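PDB 4US5: luciferase-like monooxygenase from Streptomyces bottropensis, which probably acts as a monooxygenase of the bacterial luciferase family, inserting oxygen from molecular oxygen into a substrate by flavin chemistry. Local coordinates for residues A91-F94 with R95-A99; L117-F120 with A121-D125; R248-Q252 with G253-L257; L328-A332 with F333-P337. One frame throughout, in Å; residues are numbered along the deposited sequence.

Contact 1 (A91-F94 with R95-A99); sequences AEVF and RTLHA. With NA (sodium ion), chain P.
One face of the Phe94 ring is covered by Leu97, whose CD1 stands 4.0 Å from the ring centroid and 20° off the ring normal, a CH-pi contact displaced toward the rim on the CD2 and CE2 side. Ring and leucine lie side by side and point the same way; in both residues CG is anti to the carbonyl carbon (chi1 -78° in Phe94, -72° in Leu97), which sets both side chains on the same flank. Val93 adds a looser contact, its CG1 4.5 Å from Leu97 CD1. The second flat group, the imidazole of His98, binds a sodium ion through ND1 at 2.9 Å, with a water as a further ligand; Ile105 completes the protein side of the site. The ring's NE2 donates to the carbonyl of Pro163. On another side of the helix, Glu92 O takes two bonds from Thr96, one from N at 2.9 Å and one from OG1 at 2.8 Å, which arrive from opposite faces of the carbonyl plane. The carboxylate of Glu92 instead reaches His49 of the second subunit. The Arg95 guanidinium donates to the carbonyls of Pro160 and Gly164. Helix 87-100 is the crossover of a beta-alpha-beta unit: Phe94 packs on strands 74-81 and 105-110, Leu97 on strand 105-110 and helix 59-68, while Thr96 and Leu97 also meet the second subunit.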
loop_
_atom_site.group_PDB
_atom_site.type_symbol
_atom_site.label_atom_id
_atom_site.label_comp_id
_atom_site.label_asym_id
_atom_site.label_seq_id
_atom_site.Cartn_x
_atom_site.Cartn_y
_atom_site.Cartn_z
ATOM N N ALA B 91 -0.374 7.172 9.002
ATOM C CA ALA B 91 0.651 8.184 8.815
ATOM C C ALA B 91 1.891 7.612 8.134
ATOM O O ALA B 91 2.419 8.208 7.210
ATOM C CB ALA B 91 1.015 8.818 10.161
ATOM N N GLU B 92 2.340 6.459 8.590
ATOM C CA GLU B 92 3.500 5.795 7.993
ATOM C C GLU B 92 3.265 5.441 6.514
ATOM O O GLU B 92 4.112 5.661 5.667
ATOM C CB GLU B 92 3.823 4.513 8.715
ATOM C CG GLU B 92 4.424 4.690 10.080
ATOM C CD GLU B 92 4.700 3.373 10.756
ATOM O OE1 GLU B 92 3.967 2.381 10.464
ATOM O OE2 GLU B 92 5.601 3.356 11.664
ATOM N N VAL B 93 2.104 4.876 6.235
ATOM C CA VAL B 93 1.757 4.505 4.855
ATOM C C VAL B 93 1.826 5.737 3.946
ATOM O O VAL B 93 2.415 5.701 2.867
ATOM C CB VAL B 93 0.351 3.850 4.824
ATOM C CG1 VAL B 93 -0.218 3.757 3.414
ATOM C CG2 VAL B 93 0.407 2.443 5.453
ATOM N N PHE B 94 1.219 6.829 4.382
ATOM C CA PHE B 94 1.127 7.983 3.537
ATOM C C PHE B 94 2.410 8.788 3.511
ATOM O O PHE B 94 2.686 9.441 2.523
ATOM C CB PHE B 94 -0.140 8.788 3.816
ATOM C CG PHE B 94 -1.381 8.155 3.192
ATOM C CD1 PHE B 94 -1.923 7.006 3.734
ATOM C CD2 PHE B 94 -1.863 8.603 2.003
ATOM C CE1 PHE B 94 -3.003 6.388 3.136
ATOM C CE2 PHE B 94 -2.936 7.992 1.379
ATOM C CZ PHE B 94 -3.500 6.865 1.925
ATOM N N ARG B 95 3.217 8.713 4.579
ATOM C CA ARG B 95 4.570 9.234 4.516
ATOM C C ARG B 95 5.433 8.471 3.498
ATOM O O ARG B 95 6.286 9.064 2.847
ATOM C CB ARG B 95 5.248 9.223 5.910
ATOM C CG ARG B 95 4.697 10.280 6.890
ATOM C CD ARG B 95 5.788 10.869 7.760
ATOM N NE ARG B 95 6.540 11.703 6.865
ATOM C CZ ARG B 95 6.255 12.974 6.599
ATOM N NH1 ARG B 95 5.323 13.636 7.275
ATOM N NH2 ARG B 95 6.941 13.584 5.672
ATOM N N THR B 96 5.251 7.163 3.425
ATOM C CA THR B 96 5.977 6.349 2.447
ATOM C C THR B 96 5.565 6.769 1.024
ATOM O O THR B 96 6.414 7.022 0.161
ATOM C CB THR B 96 5.727 4.821 2.690
ATOM O OG1 THR B 96 6.047 4.484 4.060
ATOM C CG2 THR B 96 6.558 3.993 1.743
ATOM N N LEU B 97 4.269 6.985 0.802
ATOM C CA LEU B 97 3.801 7.480 -0.484
ATOM C C LEU B 97 4.405 8.827 -0.801
ATOM O O LEU B 97 4.859 9.059 -1.917
ATOM C CB LEU B 97 2.262 7.530 -0.522
ATOM C CG LEU B 97 1.552 6.162 -0.609
ATOM C CD1 LEU B 97 0.079 6.282 -0.287
ATOM C CD2 LEU B 97 1.711 5.539 -1.975
ATOM N N HIS B 98 4.408 9.715 0.197
ATOM C CA HIS B 98 4.970 11.061 0.015
ATOM C C HIS B 98 6.460 10.980 -0.316
ATOM O O HIS B 98 6.951 11.755 -1.129
ATOM C CB HIS B 98 4.702 11.893 1.265
ATOM C CG HIS B 98 5.414 13.203 1.300
ATOM N ND1 HIS B 98 5.010 14.279 0.542
ATOM C CD2 HIS B 98 6.448 13.640 2.063
ATOM C CE1 HIS B 98 5.784 15.318 0.814
ATOM N NE2 HIS B 98 6.681 14.948 1.721
ATOM N N ALA B 99 7.167 10.025 0.277
ATOM C CA ALA B 99 8.605 9.888 0.026
ATOM C C ALA B 99 8.879 9.377 -1.387
ATOM O O ALA B 99 9.875 9.762 -2.007
ATOM C CB ALA B 99 9.235 8.985 1.071
HETATM NA NA NA P . 2.444 14.485 -0.676
HETATM O O HOH W 1 1.220 17.108 -0.611
#

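Contact 2 (L117-F120 with A121-D125); sequences LPVF and AALRD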
loop_
_atom_site.group_PDB
_atom_site.type_symbol
_atom_site.label_atom_id
_atom_site.label_comp_id
_atom_site.label_asym_id
_atom_site.label_seq_id
_atom_site.Cartn_x
_atom_site.Cartn_y
_atom_site.Cartn_z
ATOM N N LEU B 117 -21.315 -4.663 9.828
ATOM C CA LEU B 117 -20.815 -4.832 11.211
ATOM C C LEU B 117 -19.825 -5.993 11.418
ATOM O O LEU B 117 -18.795 -5.814 12.056
ATOM C CB LEU B 117 -21.992 -4.913 12.215
ATOM C CG LEU B 117 -22.869 -3.648 12.295
ATOM C CD1 LEU B 117 -23.939 -3.789 13.373
ATOM C CD2 LEU B 117 -22.042 -2.377 12.511
ATOM N N PRO B 118 -20.110 -7.179 10.863
ATOM C CA PRO B 118 -19.150 -8.267 11.024
ATOM C C PRO B 118 -17.794 -7.961 10.367
ATOM O O PRO B 118 -16.733 -8.379 10.865
ATOM C CB PRO B 118 -19.837 -9.451 10.340
ATOM C CG PRO B 118 -21.286 -9.077 10.262
ATOM C CD PRO B 118 -21.308 -7.595 10.118
ATOM N N VAL B 119 -17.839 -7.259 9.239
ATOM C CA VAL B 119 -16.632 -6.892 8.528
ATOM C C VAL B 119 -15.855 -5.875 9.337
ATOM O O VAL B 119 -14.659 -6.020 9.528
ATOM C CB VAL B 119 -16.962 -6.352 7.124
ATOM C CG1 VAL B 119 -15.707 -5.853 6.433
ATOM C CG2 VAL B 119 -17.608 -7.431 6.311
ATOM N N PHE B 120 -16.551 -4.844 9.816
ATOM C CA PHE B 120 -15.962 -3.835 10.684
ATOM C C PHE B 120 -15.272 -4.500 11.872
ATOM O O PHE B 120 -14.153 -4.144 12.232
ATOM C CB PHE B 120 -17.052 -2.839 11.158
ATOM C CG PHE B 120 -16.537 -1.744 12.088
ATOM C CD1 PHE B 120 -16.289 -2.007 13.445
ATOM C CD2 PHE B 120 -16.306 -0.447 11.616
ATOM C CE1 PHE B 120 -15.809 -1.024 14.288
ATOM C CE2 PHE B 120 -15.842 0.554 12.472
ATOM C CZ PHE B 120 -15.586 0.256 13.808
ATOM N N ALA B 121 -15.966 -5.438 12.521
ATOM C CA ALA B 121 -15.419 -6.093 13.710
ATOM C C ALA B 121 -14.129 -6.855 13.367
ATOM O O ALA B 121 -13.147 -6.777 14.096
ATOM C CB ALA B 121 -16.463 -7.047 14.300
ATOM N N ALA B 122 -14.136 -7.567 12.231
ATOM C CA ALA B 122 -12.950 -8.290 11.747
ATOM C C ALA B 122 -11.767 -7.342 11.374
ATOM O O ALA B 122 -10.607 -7.676 11.588
ATOM C CB ALA B 122 -13.326 -9.163 10.562
ATOM N N LEU B 123 -12.079 -6.174 10.808
ATOM C CA LEU B 123 -11.015 -5.230 10.428
ATOM C C LEU B 123 -10.425 -4.608 11.673
ATOM O O LEU B 123 -9.203 -4.395 11.753
ATOM C CB LEU B 123 -11.544 -4.159 9.488
ATOM C CG LEU B 123 -11.885 -4.683 8.083
ATOM C CD1 LEU B 123 -12.847 -3.761 7.362
ATOM C CD2 LEU B 123 -10.600 -4.886 7.269
ATOM N N ARG B 124 -11.272 -4.363 12.670
ATOM C CA ARG B 124 -10.808 -3.791 13.927
ATOM C C ARG B 124 -9.959 -4.724 14.732
ATOM O O ARG B 124 -8.983 -4.291 15.360
ATOM C CB ARG B 124 -11.997 -3.392 14.786
ATOM C CG ARG B 124 -12.782 -2.221 14.231
ATOM C CD ARG B 124 -12.036 -0.913 14.402
ATOM N NE ARG B 124 -11.596 -0.674 15.782
ATOM C CZ ARG B 124 -10.456 -0.068 16.120
ATOM N NH1 ARG B 124 -9.621 0.374 15.189
ATOM N NH2 ARG B 124 -10.149 0.095 17.402
ATOM N N ASP B 125 -10.374 -5.980 14.795
ATOM C CA ASP B 125 -9.595 -7.015 15.463
ATOM C C ASP B 125 -9.356 -6.587 16.926
ATOM O O ASP B 125 -8.199 -6.405 17.350
ATOM C CB ASP B 125 -8.273 -7.188 14.721
ATOM C CG ASP B 125 -7.459 -8.355 15.230
ATOM O OD1 ASP B 125 -8.035 -9.445 15.410
ATOM O OD2 ASP B 125 -6.232 -8.180 15.430
#
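Phe120 O accepts the backbone N of Arg124 at 2.9 Å, and Val119 O accepts Leu123 N at 2.9 Å, two successive bonds of a short helix. Those from Ala121 N to Leu117 O and from Ala122 N to Pro118 O precede them. One turn apart, the side chains of Phe120 and Arg124 lie side by side and point the same way. It is the aliphatic part of the arginine that touches: CG comes obliquely to within 3.3 Å of Phe120 CE1, and CD lies 3.8 Å from Phe120 CZ. The chain bends at chi2 (-73°) and chi3 (-52°), and the guanidinium plane stands 49° from the ring; NH1 has a long, weak ion pair with Asp125 of the second subunit. An alanine in place of Phe120 is likely to leave CG and CD of Arg124 without the ring they lie along, the chain less fixed in its bend. Away from the ring, Val119 CG1 packs on Leu123 CD1 at 3.7 Å. Leu123 continues onto His49 and Leu84, and onto Glu92 of the second subunit. Asp125, at positive phi, bridges to Arg140 of that subunit. The whole is a two-turn alpha helix, held by i to i+4 bonds, at the dimer interface of a TIM-barrel-type protein.

Contact 3 (R248-Q252 with G253-L257); sequences RRMSQ and GDVRL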
loop_
_atom_site.group_PDB
_atom_site.type_symbol
_atom_site.label_atom_id
_atom_site.label_comp_id
_atom_site.label_asym_id
_atom_site.label_seq_id
_atom_site.Cartn_x
_atom_site.Cartn_y
_atom_site.Cartn_z
ATOM N N ARG B 248 -32.539 -0.373 -8.603
ATOM C CA ARG B 248 -33.751 -1.218 -8.539
ATOM C C ARG B 248 -33.383 -2.524 -7.869
ATOM O O ARG B 248 -34.075 -2.992 -6.954
ATOM C CB ARG B 248 -34.318 -1.490 -9.942
ATOM C CG ARG B 248 -35.369 -2.598 -9.957
ATOM C CD ARG B 248 -35.900 -2.879 -11.351
ATOM N NE ARG B 248 -36.850 -1.862 -11.805
ATOM C CZ ARG B 248 -37.468 -1.894 -12.980
ATOM N NH1 ARG B 248 -37.264 -2.892 -13.825
ATOM N NH2 ARG B 248 -38.317 -0.943 -13.301
ATOM N N ARG B 249 -32.279 -3.105 -8.330
ATOM C CA ARG B 249 -31.874 -4.413 -7.871
ATOM C C ARG B 249 -31.477 -4.390 -6.412
ATOM O O ARG B 249 -31.888 -5.233 -5.648
ATOM C CB ARG B 249 -30.706 -4.929 -8.718
ATOM C CG ARG B 249 -31.103 -5.406 -10.092
ATOM C CD ARG B 249 -29.854 -5.878 -10.810
ATOM N NE ARG B 249 -30.105 -6.465 -12.101
ATOM C CZ ARG B 249 -29.146 -6.955 -12.877
ATOM N NH1 ARG B 249 -27.854 -6.833 -12.516
ATOM N NH2 ARG B 249 -29.448 -7.495 -14.029
HETATM N N MSE B 250 -30.712 -3.381 -6.020
HETATM C CA MSE B 250 -30.295 -3.279 -4.621
HETATM C C MSE B 250 -31.498 -3.086 -3.716
HETATM O O MSE B 250 -31.523 -3.614 -2.603
HETATM C CB MSE B 250 -29.297 -2.145 -4.414
HETATM C CG MSE B 250 -27.962 -2.382 -5.138
HETATM SE SE MSE B 250 -26.890 -3.823 -4.321
HETATM C CE MSE B 250 -26.203 -2.877 -2.714
ATOM N N SER B 251 -32.509 -2.357 -4.174
ATOM C CA SER B 251 -33.702 -2.132 -3.347
ATOM C C SER B 251 -34.454 -3.436 -3.098
ATOM O O SER B 251 -35.225 -3.533 -2.158
ATOM C CB SER B 251 -34.649 -1.083 -3.973
ATOM O OG SER B 251 -35.336 -1.563 -5.115
ATOM N N GLN B 252 -34.218 -4.439 -3.956
ATOM C CA GLN B 252 -34.879 -5.753 -3.841
ATOM C C GLN B 252 -33.962 -6.819 -3.208
ATOM O O GLN B 252 -34.324 -8.000 -3.155
ATOM C CB GLN B 252 -35.313 -6.213 -5.227
ATOM C CG GLN B 252 -36.316 -5.289 -5.894
ATOM C CD GLN B 252 -36.549 -5.640 -7.325
ATOM O OE1 GLN B 252 -35.672 -5.474 -8.181
ATOM N NE2 GLN B 252 -37.725 -6.164 -7.603
ATOM N N GLY B 253 -32.792 -6.400 -2.731
ATOM C CA GLY B 253 -31.793 -7.303 -2.150
ATOM C C GLY B 253 -31.033 -8.148 -3.170
ATOM O O GLY B 253 -30.438 -9.157 -2.818
ATOM N N ASP B 254 -31.044 -7.699 -4.420
ATOM C CA ASP B 254 -30.419 -8.386 -5.531
ATOM C C ASP B 254 -29.061 -7.713 -5.724
ATOM O O ASP B 254 -28.968 -6.648 -6.357
ATOM C CB ASP B 254 -31.313 -8.255 -6.744
ATOM C CG ASP B 254 -30.746 -8.877 -7.995
ATOM O OD1 ASP B 254 -29.688 -9.520 -7.942
ATOM O OD2 ASP B 254 -31.379 -8.694 -9.053
ATOM N N VAL B 255 -28.022 -8.356 -5.204
ATOM C CA VAL B 255 -26.656 -7.808 -5.202
ATOM C C VAL B 255 -25.822 -8.443 -6.287
ATOM O O VAL B 255 -25.391 -9.586 -6.167
ATOM C CB VAL B 255 -25.980 -8.037 -3.821
ATOM C CG1 VAL B 255 -24.575 -7.418 -3.787
ATOM C CG2 VAL B 255 -26.844 -7.435 -2.718
ATOM N N ARG B 256 -25.586 -7.696 -7.355
ATOM C CA ARG B 256 -24.810 -8.186 -8.477
ATOM C C ARG B 256 -23.893 -7.100 -9.014
ATOM O O ARG B 256 -23.947 -5.957 -8.582
ATOM C CB ARG B 256 -25.734 -8.703 -9.583
ATOM C CG ARG B 256 -26.398 -10.021 -9.208
ATOM C CD ARG B 256 -27.155 -10.597 -10.407
ATOM N NE ARG B 256 -28.517 -10.127 -10.548
ATOM C CZ ARG B 256 -29.271 -10.228 -11.650
ATOM N NH1 ARG B 256 -28.820 -10.750 -12.788
ATOM N NH2 ARG B 256 -30.493 -9.768 -11.609
ATOM N N LEU B 257 -23.038 -7.485 -9.947
ATOM C CA LEU B 257 -22.150 -6.574 -10.599
ATOM C C LEU B 257 -22.948 -5.548 -11.406
ATOM O O LEU B 257 -24.119 -5.775 -11.729
ATOM C CB LEU B 257 -21.187 -7.342 -11.503
ATOM C CG LEU B 257 -20.379 -8.491 -10.861
ATOM C CD1 LEU B 257 -19.420 -9.054 -11.896
ATOM C CD2 LEU B 257 -19.630 -8.047 -9.617
HETATM O O HOH W 2 -25.224 -7.719 -13.411
HETATM O O HOH W 3 -26.698 -5.238 -10.527
#
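A Schellman motif closes helix 233-251, and Arg249 joins it to a salt-bridge network with Asp254 and Arg256. Asp254 N donates to Arg249 O at 2.9 Å and Gly253 N to Met250 O at 3.1 Å, with Gly253, at positive phi, as the C-prime residue. Arg249 O also accepts Gln252 N, from the face of its carbonyl plane opposite to Asp254 N. Arg256 grips Asp254 side-on: NE meets OD1 at 2.9 Å and NH2 meets OD2 at 2.9 Å, each on a syn lone pair, the second bond almost straight at 174°. The guanidinium of Arg249 lies flat on that of Arg256, centres 3.5 Å apart and planes at 18°. Carried there by a chain extended from CG to NE, it keeps only a long charge contact with Asp254, NE to OD2 4.0 Å, the oxygen lying well out of its plane. The carboxylate's negative charge probably lets the two guanidinium groups stack. Two waters in the guanidinium plane accept from Arg249 NH1; one bridges to Leu257 O, and the other may do so. Selenomethionine Met250 touches Val255, SE to CG2 4.0 Å. Such glycine-terminated capping is typical of a helix C-terminus, here leading into the surface loop before helix 261-268.

Contact 4 (L328-A332 with F333-P337); sequences LLAEA and FELTP
Leu329 O receives the backbone N of Phe333 at 2.9 Å, the last i to i+4 bond of this helix end, and the same oxygen lies in the plane of the Phe333 ring at its edge, 3.3 Å from CD1. Next to it Ala330 O accepts Leu335 N at 2.9 Å, a bond lying in the carbonyl plane and nearly straight at 168°. Glu334 N reaches Glu331 O at 3.1 Å from above the carbonyl plane. The ring of Phe333, its CG anti to the carbonyl carbon (chi1 -75°), runs beside Leu329 and points the same way, CE1 to Leu329 CD2 4.1 Å. Leu335 folds back so that CD2 rests on Ala330 CB at 3.9 Å. Phe333 packs on Leu7 of strand 6-11 and on Leu298 and Thr299 of helix 291-305, and its ring meets that of His4, probably part of an N-terminal histidine tag, with planes at about 60°. Replacing Phe333 by an alanine would probably open a gap beside Leu329 and between strand 6-11 and helix 291-305. With Glu334 at positive phi as the C-prime residue, the pair of bonds to Ala330 O and Glu331 O is a Schellman motif, ending helix 319-332 as the chain nears its C-terminus.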
loop_
_atom_site.group_PDB
_atom_site.type_symbol
_atom_site.label_atom_id
_atom_site.label_comp_id
_atom_site.label_asym_id
_atom_site.label_seq_id
_atom_site.Cartn_x
_atom_site.Cartn_y
_atom_site.Cartn_z
ATOM N N LEU B 328 -15.450 14.107 -22.372
ATOM C CA LEU B 328 -16.464 15.141 -22.694
ATOM C C LEU B 328 -16.565 16.176 -21.595
ATOM O O LEU B 328 -16.668 17.386 -21.863
ATOM C CB LEU B 328 -17.824 14.502 -22.935
ATOM C CG LEU B 328 -17.982 13.650 -24.169
ATOM C CD1 LEU B 328 -19.291 12.893 -24.099
ATOM C CD2 LEU B 328 -17.885 14.489 -25.461
ATOM N N LEU B 329 -16.436 15.738 -20.334
ATOM C CA LEU B 329 -16.439 16.674 -19.220
ATOM C C LEU B 329 -15.228 17.626 -19.215
ATOM O O LEU B 329 -15.365 18.815 -18.931
ATOM C CB LEU B 329 -16.500 15.930 -17.862
ATOM C CG LEU B 329 -17.821 15.333 -17.458
ATOM C CD1 LEU B 329 -17.637 14.392 -16.251
ATOM C CD2 LEU B 329 -18.795 16.456 -17.137
ATOM N N ALA B 330 -14.044 17.094 -19.476
ATOM C CA ALA B 330 -12.872 17.911 -19.542
ATOM C C ALA B 330 -13.059 19.027 -20.589
ATOM O O ALA B 330 -12.631 20.163 -20.372
ATOM C CB ALA B 330 -11.654 17.082 -19.897
ATOM N N GLU B 331 -13.600 18.665 -21.730
ATOM C CA GLU B 331 -13.836 19.638 -22.845
ATOM C C GLU B 331 -14.918 20.664 -22.413
ATOM O O GLU B 331 -14.730 21.865 -22.529
ATOM C CB GLU B 331 -14.288 18.877 -24.089
ATOM C CG GLU B 331 -14.570 19.739 -25.324
ATOM C CD GLU B 331 -15.161 18.937 -26.505
ATOM O OE1 GLU B 331 -15.724 17.826 -26.308
ATOM O OE2 GLU B 331 -15.079 19.443 -27.648
ATOM N N ALA B 332 -15.982 20.181 -21.798
ATOM C CA ALA B 332 -17.041 21.092 -21.340
ATOM C C ALA B 332 -16.579 22.093 -20.293
ATOM O O ALA B 332 -17.037 23.240 -20.276
ATOM C CB ALA B 332 -18.222 20.293 -20.822
ATOM N N PHE B 333 -15.662 21.690 -19.414
ATOM C CA PHE B 333 -15.119 22.579 -18.397
ATOM C C PHE B 333 -13.800 23.257 -18.801
ATOM O O PHE B 333 -13.152 23.889 -17.975
ATOM C CB PHE B 333 -14.994 21.822 -17.069
ATOM C CG PHE B 333 -16.304 21.618 -16.395
ATOM C CD1 PHE B 333 -17.148 20.576 -16.780
ATOM C CD2 PHE B 333 -16.762 22.540 -15.484
ATOM C CE1 PHE B 333 -18.370 20.412 -16.183
ATOM C CE2 PHE B 333 -17.997 22.377 -14.903
ATOM C CZ PHE B 333 -18.797 21.328 -15.268
ATOM N N GLU B 334 -13.450 23.135 -20.067
ATOM C CA GLU B 334 -12.317 23.864 -20.637
ATOM C C GLU B 334 -11.011 23.548 -19.921
ATOM O O GLU B 334 -10.199 24.438 -19.642
ATOM C CB GLU B 334 -12.614 25.404 -20.662
ATOM C CG GLU B 334 -13.747 25.695 -21.631
ATOM C CD GLU B 334 -14.232 27.159 -21.624
ATOM O OE1 GLU B 334 -13.613 28.058 -20.988
ATOM O OE2 GLU B 334 -15.250 27.393 -22.231
ATOM N N LEU B 335 -10.839 22.279 -19.563
ATOM C CA LEU B 335 -9.616 21.883 -18.885
ATOM C C LEU B 335 -8.415 22.093 -19.838
ATOM O O LEU B 335 -8.482 21.753 -21.016
ATOM C CB LEU B 335 -9.677 20.424 -18.437
ATOM C CG LEU B 335 -10.131 20.181 -16.985
ATOM C CD1 LEU B 335 -11.474 20.834 -16.733
ATOM C CD2 LEU B 335 -10.167 18.704 -16.685
ATOM N N THR B 336 -7.325 22.562 -19.278
ATOM C CA THR B 336 -6.051 22.630 -19.995
ATOM C C THR B 336 -5.317 21.280 -19.847
ATOM O O THR B 336 -4.979 20.886 -18.735
ATOM C CB THR B 336 -5.176 23.748 -19.415
ATOM O OG1 THR B 336 -5.831 25.007 -19.582
ATOM C CG2 THR B 336 -3.816 23.804 -20.107
ATOM N N PRO B 337 -5.050 20.588 -20.970
ATOM C CA PRO B 337 -4.295 19.339 -20.906
ATOM C C PRO B 337 -2.868 19.520 -20.429
ATOM O O PRO B 337 -2.325 20.641 -20.462
ATOM C CB PRO B 337 -4.326 18.811 -22.336
ATOM C CG PRO B 337 -4.727 19.951 -23.208
ATOM C CD PRO B 337 -5.360 21.003 -22.356
#

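In the fold
Contact 1 is buried throughout, contacts 2 and 4 partly so, and contact 3 lies at the surface. Contact 1 lies wholly within one helix and contact 2 runs along another to the residue just past its end; both face the second subunit, though their centres are about 25 Å apart. Contacts 3 and 4 instead cap helices with Schellman motifs, one with glycine and one with glutamate at C-prime, and neither touches the other chain. Chemistry follows place: ring and methyl packing beside the barrel strands in contact 1 and around Phe333 in contact 4, arginine charge in contact 3, and the aliphatic part of an arginine against an aromatic ring in contact 2. Contacts 1 and 3 lie on opposite sides of the chain's centre.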